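Local atomic coordinates of YPM (Yersinia pseudotuberculosis, PDB entry 1PM4), a protein that acts as a superantigen toxin of Yersinia pseudotuberculosis, a mitogen that probably stimulates T cells through their antigen receptors. Residues I88-N91 against T95-Y98; L38-T41 against D46-L49. All blocks are in the same frame, centred on the assembly; numbering follows the deposited sequence.

How the contacts relate
Both contacts bridge the two four-stranded antiparallel sheets of the jelly roll, on the same side of the chain's centre. Their centres are about 6 Å apart. Contact 2 closes before contact 1 opens along the chain, yet the two interlock: strands 96-103 and 32-39 are neighbours in one sheet, and strands 84-90 and 47-54 in the other. At one seam S40 OG lies 2.6 Å from N97 O, a probable hydrogen bond. At the other, N91 N lies 2.8 Å from D46 O, also a probable hydrogen bond. Contact 1 pairs an apolar touch with a water bridge; contact 2 is mainly apolar. Together they fill adjoining parts of the space between the sheets.

Contact 1: residues I88-N91 against T95-Y98; sequences IKNN and TSNY
I88 and Y98 make the apolar half of this contact. The terminal methyl of I88 approaches the tyrosine ring obliquely, near CD1 and CE1. CD1 of I88 lies 3.8 Å from Y98 CD1 and 3.9 Å from Y98 CE1, and the two side chains cross at about a right angle. I88 carries CG1 opposite its carbonyl carbon (chi1 -60°), and a nearly extended chi2 of 162° then sends CD1 out to the ring.

The polar half joins N90 and S96. They do not bond directly, since N90 ND2 and S96 OG are 4.1 Å apart. A water spans them instead. It donates to N90 OD1 at 2.9 Å and to S96 OG at 3.1 Å.

Both side chains are buried, and loop residues satisfy them further. N90 OD1 also accepts from S92 N, while N90 ND2 bonds to the carbonyl oxygens of E94 and Q14. S96 OG bonds to the same E94 oxygen and to N42 ND2. With two bonds at each polar atom, the N90 amide is fixed in rotation. The E94 carbonyl thus ties both segments to the connection between them.

The contact lies between the two sheets of the jelly roll, near the ends of strands 84-90 and 96-103 that this connection joins. I13 of strand 6-13 packs on I88 and N90, and M47 of strand 47-54 packs on N90 and S96.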
loop_
_atom_site.group_PDB
_atom_site.type_symbol
_atom_site.label_atom_id
_atom_site.label_comp_id
_atom_site.label_asym_id
_atom_site.label_seq_id
_atom_site.Cartn_x
_atom_site.Cartn_y
_atom_site.Cartn_z
ATOM N N ILE A 88 -14.592 -7.093 -5.314
ATOM C CA ILE A 88 -15.680 -6.745 -4.413
ATOM C C ILE A 88 -15.948 -7.973 -3.577
ATOM O O ILE A 88 -16.356 -9.029 -4.114
ATOM C CB ILE A 88 -16.998 -6.377 -5.186
ATOM C CG1 ILE A 88 -16.733 -5.153 -6.108
ATOM C CG2 ILE A 88 -18.107 -6.042 -4.231
ATOM C CD1 ILE A 88 -17.754 -4.952 -7.225
ATOM N N LYS A 89 -15.803 -7.820 -2.266
ATOM C CA LYS A 89 -16.093 -8.875 -1.337
ATOM C C LYS A 89 -17.320 -8.487 -0.520
ATOM O O LYS A 89 -17.322 -7.426 0.083
ATOM C CB LYS A 89 -14.912 -9.187 -0.430
ATOM C CG LYS A 89 -15.203 -10.277 0.639
ATOM C CD LYS A 89 -15.766 -11.673 0.162
ATOM C CE LYS A 89 -16.108 -12.655 1.302
ATOM N NZ LYS A 89 -16.150 -14.180 0.988
ATOM N N ASN A 90 -18.340 -9.351 -0.516
ATOM C CA ASN A 90 -19.471 -9.159 0.371
ATOM C C ASN A 90 -19.193 -9.786 1.728
ATOM O O ASN A 90 -19.060 -11.008 1.832
ATOM C CB ASN A 90 -20.744 -9.700 -0.269
ATOM C CG ASN A 90 -21.955 -9.381 0.556
ATOM O OD1 ASN A 90 -21.839 -8.663 1.567
ATOM N ND2 ASN A 90 -23.104 -9.864 0.149
ATOM N N ASN A 91 -18.950 -8.959 2.737
ATOM C CA ASN A 91 -18.629 -9.460 4.085
ATOM C C ASN A 91 -19.867 -9.942 4.830
ATOM O O ASN A 91 -19.781 -10.678 5.847
ATOM C CB ASN A 91 -17.984 -8.316 4.843
ATOM C CG ASN A 91 -16.731 -7.822 4.219
ATOM O OD1 ASN A 91 -15.870 -8.630 3.805
ATOM N ND2 ASN A 91 -16.585 -6.509 4.145
ATOM N N THR A 95 -27.566 -10.954 0.686
ATOM C CA THR A 95 -27.453 -10.697 -0.732
ATOM C C THR A 95 -27.846 -9.268 -0.971
ATOM O O THR A 95 -28.879 -8.809 -0.430
ATOM C CB THR A 95 -28.378 -11.642 -1.504
ATOM O OG1 THR A 95 -27.851 -12.985 -1.353
ATOM C CG2 THR A 95 -28.356 -11.304 -2.982
ATOM N N SER A 96 -26.971 -8.556 -1.660
ATOM C CA SER A 96 -27.040 -7.107 -1.766
ATOM C C SER A 96 -26.816 -6.566 -3.173
ATOM O O SER A 96 -26.004 -7.097 -3.913
ATOM C CB SER A 96 -25.950 -6.488 -0.897
ATOM O OG SER A 96 -25.986 -6.937 0.460
ATOM N N ASN A 97 -27.486 -5.454 -3.505
ATOM C CA ASN A 97 -27.102 -4.674 -4.685
ATOM C C ASN A 97 -25.667 -4.193 -4.515
ATOM O O ASN A 97 -25.216 -3.924 -3.388
ATOM C CB ASN A 97 -28.017 -3.431 -4.770
ATOM C CG ASN A 97 -27.450 -2.314 -5.644
ATOM O OD1 ASN A 97 -26.728 -1.373 -5.177
ATOM N ND2 ASN A 97 -27.779 -2.402 -6.972
ATOM N N TYR A 98 -24.955 -4.054 -5.620
ATOM C CA TYR A 98 -23.757 -3.202 -5.625
ATOM C C TYR A 98 -23.728 -2.282 -6.837
ATOM O O TYR A 98 -24.382 -2.548 -7.861
ATOM C CB TYR A 98 -22.483 -4.054 -5.583
ATOM C CG TYR A 98 -22.172 -4.766 -6.907
ATOM C CD1 TYR A 98 -21.400 -4.186 -7.884
ATOM C CD2 TYR A 98 -22.599 -6.079 -7.121
ATOM C CE1 TYR A 98 -21.193 -4.806 -9.080
ATOM C CE2 TYR A 98 -22.310 -6.743 -8.270
ATOM C CZ TYR A 98 -21.563 -6.106 -9.265
ATOM O OH TYR A 98 -21.303 -6.764 -10.489
HETATM O O HOH W 1 -23.370 -6.279 2.038
#

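Contact 2: residues L38-T41 against D46-L49; sequences LHST and DMTL
L38 meets M47 because its CG is turned opposite the backbone nitrogen (chi1 -173°), which carries the isopropyl end (CG, CD1, CD2) toward the facing strand. M47 is stretched out beyond CG, with chi2 -179° and chi3 -168°. CB lies against L38, and the extended chain beyond CG carries CE on to S40.

The tightest approach is between L38 CD2 and M47 CB, 3.6 Å apart. The same leucine methyl is 4.1 Å from M47 SD, so it rests against the thioether chain at two points. The two side chains cross at about a right angle. L38 CD2 also reaches L49, with 4.3 Å to L49 CB. One methyl branch thus packs against two residues that point inward from the same strand. L49 returns the contact with its own CD2, which lies 4.3 Å from L38 N.

Farther along, the end of the methionine touches S40. M47 CE is 4.1 Å from S40 OG and 4.2 Å from S40 CB. This is van der Waals contact; the serine hydroxyl finds its polar partners elsewhere. It bonds to N97 O and also to N42 N, so the oxygen has one partner on strand 96-103 and one in the loop that follows S40.

About 229 Å² is buried in all, most of it on L38 and M47. L38, M47 and L49 pack between the two sheets of the jelly roll, next to the 40-46 connection that crosses from strand 32-39 of one sheet to strand 47-54 of the other. I88 and W86 of strand 84-90 border the contact beside L38 and L49, and L100 of strand 96-103 also packs on L49.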
loop_
_atom_site.group_PDB
_atom_site.type_symbol
_atom_site.label_atom_id
_atom_site.label_comp_id
_atom_site.label_asym_id
_atom_site.label_seq_id
_atom_site.Cartn_x
_atom_site.Cartn_y
_atom_site.Cartn_z
ATOM N N LEU A 38 -17.089 1.870 -4.289
ATOM C CA LEU A 38 -18.135 0.887 -4.156
ATOM C C LEU A 38 -19.314 1.410 -3.408
ATOM O O LEU A 38 -19.120 2.051 -2.394
ATOM C CB LEU A 38 -17.589 -0.304 -3.404
ATOM C CG LEU A 38 -18.513 -1.525 -3.320
ATOM C CD1 LEU A 38 -18.929 -2.097 -4.685
ATOM C CD2 LEU A 38 -17.735 -2.602 -2.492
ATOM N N HIS A 39 -20.522 1.145 -3.899
ATOM C CA HIS A 39 -21.740 1.631 -3.215
ATOM C C HIS A 39 -22.746 0.485 -3.229
ATOM O O HIS A 39 -22.615 -0.494 -3.962
ATOM C CB HIS A 39 -22.348 2.842 -3.911
ATOM C CG HIS A 39 -21.507 4.096 -3.911
ATOM N ND1 HIS A 39 -21.061 4.692 -2.756
ATOM C CD2 HIS A 39 -21.187 4.949 -4.909
ATOM C CE1 HIS A 39 -20.412 5.808 -3.055
ATOM N NE2 HIS A 39 -20.474 5.987 -4.358
ATOM N N SER A 40 -23.802 0.647 -2.437
ATOM C CA SER A 40 -24.935 -0.270 -2.432
ATOM C C SER A 40 -26.226 0.445 -2.036
ATOM O O SER A 40 -26.201 1.321 -1.114
ATOM C CB SER A 40 -24.690 -1.422 -1.482
ATOM O OG SER A 40 -25.770 -2.331 -1.454
ATOM N N THR A 41 -27.305 0.099 -2.733
ATOM C CA THR A 41 -28.639 0.562 -2.288
ATOM C C THR A 41 -29.072 -0.080 -0.989
ATOM O O THR A 41 -30.073 0.370 -0.439
ATOM C CB THR A 41 -29.719 0.320 -3.347
ATOM O OG1 THR A 41 -29.860 -1.076 -3.641
ATOM C CG2 THR A 41 -29.397 1.046 -4.627
ATOM N N ASP A 46 -22.185 -4.363 3.930
ATOM C CA ASP A 46 -20.865 -4.494 4.497
ATOM C C ASP A 46 -19.959 -5.172 3.463
ATOM O O ASP A 46 -20.107 -6.409 3.232
ATOM C CB ASP A 46 -20.946 -5.349 5.722
ATOM C CG ASP A 46 -19.629 -5.478 6.428
ATOM O OD1 ASP A 46 -18.565 -5.042 5.938
ATOM O OD2 ASP A 46 -19.633 -6.059 7.553
ATOM N N MET A 47 -19.174 -4.371 2.705
ATOM C CA MET A 47 -18.358 -4.860 1.577
ATOM C C MET A 47 -16.982 -4.199 1.570
ATOM O O MET A 47 -16.753 -3.108 2.143
ATOM C CB MET A 47 -19.043 -4.531 0.234
ATOM C CG MET A 47 -20.413 -5.118 0.161
ATOM S SD MET A 47 -21.086 -4.666 -1.522
ATOM C CE MET A 47 -22.754 -5.100 -1.258
ATOM N N THR A 48 -16.041 -4.921 0.991
ATOM C CA THR A 48 -14.702 -4.442 0.810
ATOM C C THR A 48 -14.335 -4.409 -0.628
ATOM O O THR A 48 -14.673 -5.306 -1.363
ATOM C CB THR A 48 -13.729 -5.365 1.651
ATOM O OG1 THR A 48 -14.078 -5.286 3.049
ATOM C CG2 THR A 48 -12.275 -4.889 1.547
ATOM N N LEU A 49 -13.667 -3.339 -1.014
ATOM C CA LEU A 49 -13.131 -3.194 -2.360
ATOM C C LEU A 49 -11.604 -3.290 -2.315
ATOM O O LEU A 49 -10.942 -2.527 -1.591
ATOM C CB LEU A 49 -13.493 -1.819 -2.868
ATOM C CG LEU A 49 -12.998 -1.476 -4.262
ATOM C CD1 LEU A 49 -13.601 -2.351 -5.365
ATOM C CD2 LEU A 49 -13.273 0.008 -4.641
#